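Local coordinates for protein aspartate aminotransferase (Plasmodium falciparum, PDB 3K7Y) that probably transfers the amino group of L-aspartate to 2-oxoglutarate, giving oxaloacetate and L-glutamate, with pyridoxal 5'-phosphate as cofactor in a homodimer, at residues Val122-Val127 with Gly143-Tyr148; Asn173-Ile178 with Lys206-Ile211. One frame throughout, in Å; residues are numbered along the deposited sequence.

Overall arrangement
Following the chain from the N terminus, strand 124-128 leads through helix 133-140 into strand 145-153, and contact 1 closes this beta-alpha-beta unit by pairing the starts of the two strands. The chain then passes along helix 161-170 to strand 176-179, through helix 193-206 and into strand 209-214, where contact 2 closes a second such unit. The two contacts come in series, neither nesting nor crossing. They meet within one sheet because strands 124-128 and 176-179 are neighbours: Tyr-126 of contact 1 probably bonds through its backbone N and O to Ser-176 and Ile-178 of contact 2. Four adjacent parallel strands, 209-214, 176-179, 124-128 and 145-153, are thus tied side by side.

Contact 1 of 2, residues Val122-Val127 with Gly143-Tyr148; sequences VETLYV and GFNLKY
The amide of Asn-145 reaches the carbonyl oxygen of Glu-123 in an almost straight bond, N to O 2.9 Å, which opens the parallel pairing of the two strands. The bonding then steps back and forth: Leu-125 N donates to Asn-145 O, Lys-147 N to Leu-125 O at 3.0 Å, and Val-127 N to Lys-147 O. The last oxygen also takes a CA-H contact from Tyr-126.

On the face that carries Leu-125 and Leu-146, Leu-125 sets its methyl CD1 on the Phe-144 ring. This CD1 stands 3.5 Å from the ring centroid, 18° off the normal, a CH-pi contact over one face. Phe-144 keeps CG beside its own backbone N (chi1 -76°), and its ring edge runs past the carbonyl oxygen of Val-122, with Val-122 CG1 4.1 Å from CE1. Further along the same face as Leu-125, Leu-146 has CG anti to its backbone N (chi1 -178°), and this brings CD1 within 4.0 Å of Val-127 CB. Val-127 CG1 in turn touches Tyr-148 CD1.

The opposite face carries Thr-124, Tyr-126, Asn-145 and Lys-147. Here the lysine chain runs alongside the tyrosine, both pointing the same way; Lys-147 CB meets the ring obliquely, 3.4 Å from Tyr-126 CE1, and CD follows along it toward OH. Thr-124 turns its methyl CG2 against the amide end and CB of Asn-145.

Helices 105-118 and 133-140 pack on the leucine face: Leu-117 meets Val-122, Leu-125 and Phe-144, while Ile-139 meets Leu-125, Phe-144 and Leu-146. Lys-118 makes a cation-pi contact with Phe-144, and its NZ hydrogen-bonds to Gly-143 O. At the far edge of strand 124-128, Tyr-126 joins its backbone to strand 176-179.

Contact 2 of 2, residues Asn173-Ile178 with Lys206-Ile211; sequences NGSSVI and KKHVII
Strands 176-178 and 209-211 run parallel, their axes 4.8 Å apart at closest approach and 24° from alignment, with Ser-176 facing Val-209, Val-177 facing Ile-210 and Ile-178 facing Ile-211. Val-209 N donates to Ser-175 O, Val-177 N to Val-209 O, and Ile-211 N to Val-177 O, each at 2.8 Å.

Before the strands begin, the carbonyl oxygen of Lys-206 receives Gly-174 N at 2.7 Å and, more weakly, the amide ND2 of Asn-173. The Asn-173 and Lys-206 side chains cross at about a right angle. The bent lysine chain returns its NZ to within 3.4 Å of Asn-173 OD1, a weak bond, but its stronger partner is the carbonyl oxygen of Pro-172. Lys-206 CB also sits over the centre of the His-208 imidazole, 3.5 Å above its plane. That ring turns its CD2 edge to the backbone N of Ser-175, while NE2 and Ser-175 OG both make weak bonds to Ile-171 O.

Farther on, the contact is aliphatic. Ile-210 holds CG1 beside its backbone N (chi1 -57°) and bends again at chi2, which lays CD1 against Val-177 CB at 3.7 Å. On the other face Ile-178 CG1 approaches Ile-211 CB at 4.2 Å; Ile-178 also packs on His-135 and Ile-139 of helix 133-140. Val-209, on that face too, touches Asp-2 of the second subunit.

Two parallel strands joined through helix 193-206 form a beta-alpha-beta crossover, here in the middle of the largely parallel sheet of the large domain of fold type I pyridoxal phosphate enzymes. The side chain of Ile-178 lies about 8 Å from the bound pyridoxal phosphate, in the sheet that carries the cofactor in this fold.

Contact 1 of 2, residues Val122-Val127 with Gly143-Tyr148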
# COMPACT_ATOMS: atom_id res chain seq x y z
N VAL A 122 -1.98 20.50 -13.25
CA VAL A 122 -3.25 19.82 -13.46
C VAL A 122 -4.25 20.30 -12.41
O VAL A 122 -4.23 19.86 -11.26
CB VAL A 122 -3.08 18.30 -13.48
CG1 VAL A 122 -4.36 17.64 -13.88
CG2 VAL A 122 -1.99 17.89 -14.45
N GLU A 123 -5.12 21.21 -12.82
CA GLU A 123 -6.00 21.89 -11.88
C GLU A 123 -7.42 21.34 -11.90
O GLU A 123 -8.19 21.53 -10.94
CB GLU A 123 -6.03 23.39 -12.16
CG GLU A 123 -6.48 24.21 -10.98
CD GLU A 123 -6.62 25.68 -11.32
OE1 GLU A 123 -7.78 26.19 -11.30
OE2 GLU A 123 -5.58 26.31 -11.61
N THR A 124 -7.75 20.63 -12.97
CA THR A 124 -9.12 20.26 -13.28
C THR A 124 -9.11 18.88 -13.89
O THR A 124 -8.26 18.58 -14.73
CB THR A 124 -9.66 21.23 -14.33
OG1 THR A 124 -8.56 21.71 -15.12
CG2 THR A 124 -10.36 22.42 -13.70
N LEU A 125 -10.07 18.04 -13.48
CA LEU A 125 -10.23 16.68 -14.02
C LEU A 125 -11.66 16.45 -14.42
O LEU A 125 -12.58 16.74 -13.65
CB LEU A 125 -9.84 15.60 -13.00
CG LEU A 125 -8.35 15.43 -12.68
CD1 LEU A 125 -8.19 15.29 -11.21
CD2 LEU A 125 -7.73 14.25 -13.39
N TYR A 126 -11.85 15.93 -15.63
CA TYR A 126 -13.17 15.56 -16.10
C TYR A 126 -13.47 14.09 -15.85
O TYR A 126 -12.61 13.20 -15.99
CB TYR A 126 -13.34 15.92 -17.57
CG TYR A 126 -13.29 17.42 -17.77
CD1 TYR A 126 -14.41 18.22 -17.55
CD2 TYR A 126 -12.11 18.03 -18.16
CE1 TYR A 126 -14.36 19.59 -17.72
CE2 TYR A 126 -12.04 19.40 -18.33
CZ TYR A 126 -13.16 20.18 -18.11
OH TYR A 126 -13.03 21.54 -18.28
N VAL A 127 -14.72 13.84 -15.46
CA VAL A 127 -15.16 12.51 -15.12
C VAL A 127 -16.52 12.31 -15.81
O VAL A 127 -17.26 13.26 -15.97
CB VAL A 127 -15.19 12.36 -13.58
CG1 VAL A 127 -16.56 12.61 -13.01
CG2 VAL A 127 -14.71 11.02 -13.17
N GLY A 143 -8.06 18.54 -3.69
CA GLY A 143 -8.23 19.89 -4.24
C GLY A 143 -7.98 20.06 -5.73
O GLY A 143 -7.24 20.96 -6.14
N PHE A 144 -8.56 19.17 -6.53
CA PHE A 144 -8.67 19.37 -7.96
C PHE A 144 -10.09 19.90 -8.16
O PHE A 144 -10.95 19.70 -7.30
CB PHE A 144 -8.61 18.03 -8.69
CG PHE A 144 -7.24 17.40 -8.80
CD1 PHE A 144 -6.31 17.85 -9.73
CD2 PHE A 144 -6.92 16.26 -8.04
CE1 PHE A 144 -5.08 17.23 -9.84
CE2 PHE A 144 -5.69 15.63 -8.15
CZ PHE A 144 -4.77 16.11 -9.04
N ASN A 145 -10.33 20.58 -9.28
CA ASN A 145 -11.69 20.90 -9.68
C ASN A 145 -12.21 19.66 -10.30
O ASN A 145 -11.53 19.09 -11.14
CB ASN A 145 -11.74 22.00 -10.73
CG ASN A 145 -11.25 23.32 -10.22
OD1 ASN A 145 -11.44 23.66 -9.04
ND2 ASN A 145 -10.59 24.09 -11.10
N LEU A 146 -13.38 19.21 -9.88
CA LEU A 146 -13.99 18.05 -10.50
C LEU A 146 -15.15 18.51 -11.36
O LEU A 146 -16.09 19.14 -10.85
CB LEU A 146 -14.48 17.02 -9.47
CG LEU A 146 -15.08 15.76 -10.12
CD1 LEU A 146 -13.99 14.93 -10.80
CD2 LEU A 146 -15.86 14.88 -9.14
N LYS A 147 -15.06 18.19 -12.65
CA LYS A 147 -16.14 18.51 -13.58
C LYS A 147 -16.68 17.26 -14.25
O LYS A 147 -15.94 16.28 -14.44
CB LYS A 147 -15.68 19.55 -14.59
CG LYS A 147 -15.44 20.90 -13.94
CD LYS A 147 -14.76 21.87 -14.87
CE LYS A 147 -14.79 23.24 -14.24
NZ LYS A 147 -16.16 23.52 -13.72
N TYR A 148 -17.97 17.32 -14.62
CA TYR A 148 -18.69 16.16 -15.14
C TYR A 148 -19.04 16.30 -16.60
O TYR A 148 -19.55 17.33 -17.00
CB TYR A 148 -19.99 15.92 -14.36
CG TYR A 148 -19.79 15.64 -12.90
CD1 TYR A 148 -20.01 14.36 -12.37
CD2 TYR A 148 -19.38 16.66 -12.03
CE1 TYR A 148 -19.82 14.11 -11.01
CE2 TYR A 148 -19.19 16.42 -10.68
CZ TYR A 148 -19.41 15.15 -10.17
OH TYR A 148 -19.21 14.94 -8.83

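Contact 2 of 2, residues Asn173-Ile178 with Lys206-Ile211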
# COMPACT_ATOMS: atom_id res chain seq x y z
N ASN A 173 -9.00 22.05 -23.67
CA ASN A 173 -8.06 21.53 -24.66
C ASN A 173 -6.95 20.89 -23.88
O ASN A 173 -6.42 21.50 -22.95
CB ASN A 173 -7.46 22.67 -25.48
CG ASN A 173 -8.14 22.87 -26.82
OD1 ASN A 173 -8.90 23.83 -27.01
ND2 ASN A 173 -7.86 21.98 -27.77
N GLY A 174 -6.56 19.67 -24.25
CA GLY A 174 -5.65 18.94 -23.39
C GLY A 174 -6.25 18.87 -21.99
O GLY A 174 -5.55 19.05 -20.99
N SER A 175 -7.56 18.65 -21.92
CA SER A 175 -8.18 18.39 -20.64
C SER A 175 -7.86 16.96 -20.27
O SER A 175 -7.65 16.09 -21.13
CB SER A 175 -9.68 18.60 -20.70
OG SER A 175 -9.98 19.94 -21.06
N SER A 176 -7.79 16.71 -18.98
CA SER A 176 -7.48 15.41 -18.46
C SER A 176 -8.81 14.75 -18.19
O SER A 176 -9.66 15.34 -17.52
CB SER A 176 -6.67 15.55 -17.17
OG SER A 176 -5.80 16.67 -17.27
N VAL A 177 -9.00 13.55 -18.73
CA VAL A 177 -10.30 12.87 -18.62
C VAL A 177 -10.14 11.42 -18.23
O VAL A 177 -9.27 10.71 -18.74
CB VAL A 177 -11.11 12.95 -19.94
CG1 VAL A 177 -12.47 12.29 -19.78
CG2 VAL A 177 -11.28 14.38 -20.37
N ILE A 178 -11.00 10.98 -17.31
CA ILE A 178 -11.05 9.58 -16.86
C ILE A 178 -12.19 8.84 -17.58
O ILE A 178 -13.34 9.26 -17.55
CB ILE A 178 -11.26 9.50 -15.34
CG1 ILE A 178 -10.02 10.03 -14.61
CG2 ILE A 178 -11.57 8.08 -14.91
CD1 ILE A 178 -10.34 10.67 -13.27
N LYS A 206 -8.27 17.83 -30.05
CA LYS A 206 -8.23 18.55 -28.77
C LYS A 206 -7.01 18.20 -27.91
O LYS A 206 -6.79 18.79 -26.84
CB LYS A 206 -9.52 18.29 -27.98
CG LYS A 206 -10.80 18.47 -28.77
CD LYS A 206 -11.72 19.43 -28.07
CE LYS A 206 -11.45 20.83 -28.55
NZ LYS A 206 -11.59 21.78 -27.43
N LYS A 207 -6.25 17.20 -28.37
CA LYS A 207 -5.02 16.75 -27.70
C LYS A 207 -5.23 16.35 -26.23
O LYS A 207 -4.26 16.28 -25.46
CB LYS A 207 -3.91 17.80 -27.87
CG LYS A 207 -3.54 18.09 -29.34
CD LYS A 207 -2.93 19.49 -29.52
CE LYS A 207 -4.00 20.60 -29.50
NZ LYS A 207 -3.46 22.00 -29.32
N HIS A 208 -6.47 16.06 -25.86
CA HIS A 208 -6.82 15.63 -24.50
C HIS A 208 -5.87 14.58 -23.94
O HIS A 208 -5.23 13.84 -24.68
CB HIS A 208 -8.23 15.08 -24.45
CG HIS A 208 -9.31 16.11 -24.60
ND1 HIS A 208 -10.50 15.84 -25.22
CD2 HIS A 208 -9.36 17.40 -24.21
CE1 HIS A 208 -11.26 16.92 -25.20
NE2 HIS A 208 -10.59 17.88 -24.59
N VAL A 209 -5.82 14.53 -22.61
CA VAL A 209 -5.03 13.54 -21.91
C VAL A 209 -5.98 12.55 -21.27
O VAL A 209 -6.79 12.93 -20.41
CB VAL A 209 -4.16 14.18 -20.85
CG1 VAL A 209 -3.55 13.12 -19.93
CG2 VAL A 209 -3.08 15.04 -21.51
N ILE A 210 -5.88 11.29 -21.70
CA ILE A 210 -6.83 10.27 -21.25
C ILE A 210 -6.25 9.29 -20.21
O ILE A 210 -5.10 8.85 -20.28
CB ILE A 210 -7.49 9.55 -22.45
CG1 ILE A 210 -8.20 10.56 -23.38
CG2 ILE A 210 -8.46 8.47 -21.99
CD1 ILE A 210 -9.41 11.29 -22.78
N ILE A 211 -7.07 8.97 -19.21
CA ILE A 211 -6.71 7.98 -18.20
C ILE A 211 -7.78 6.93 -18.28
O ILE A 211 -8.95 7.23 -18.00
CB ILE A 211 -6.67 8.58 -16.76
CG1 ILE A 211 -5.53 9.59 -16.58
CG2 ILE A 211 -6.59 7.45 -15.71
CD1 ILE A 211 -5.81 11.00 -17.10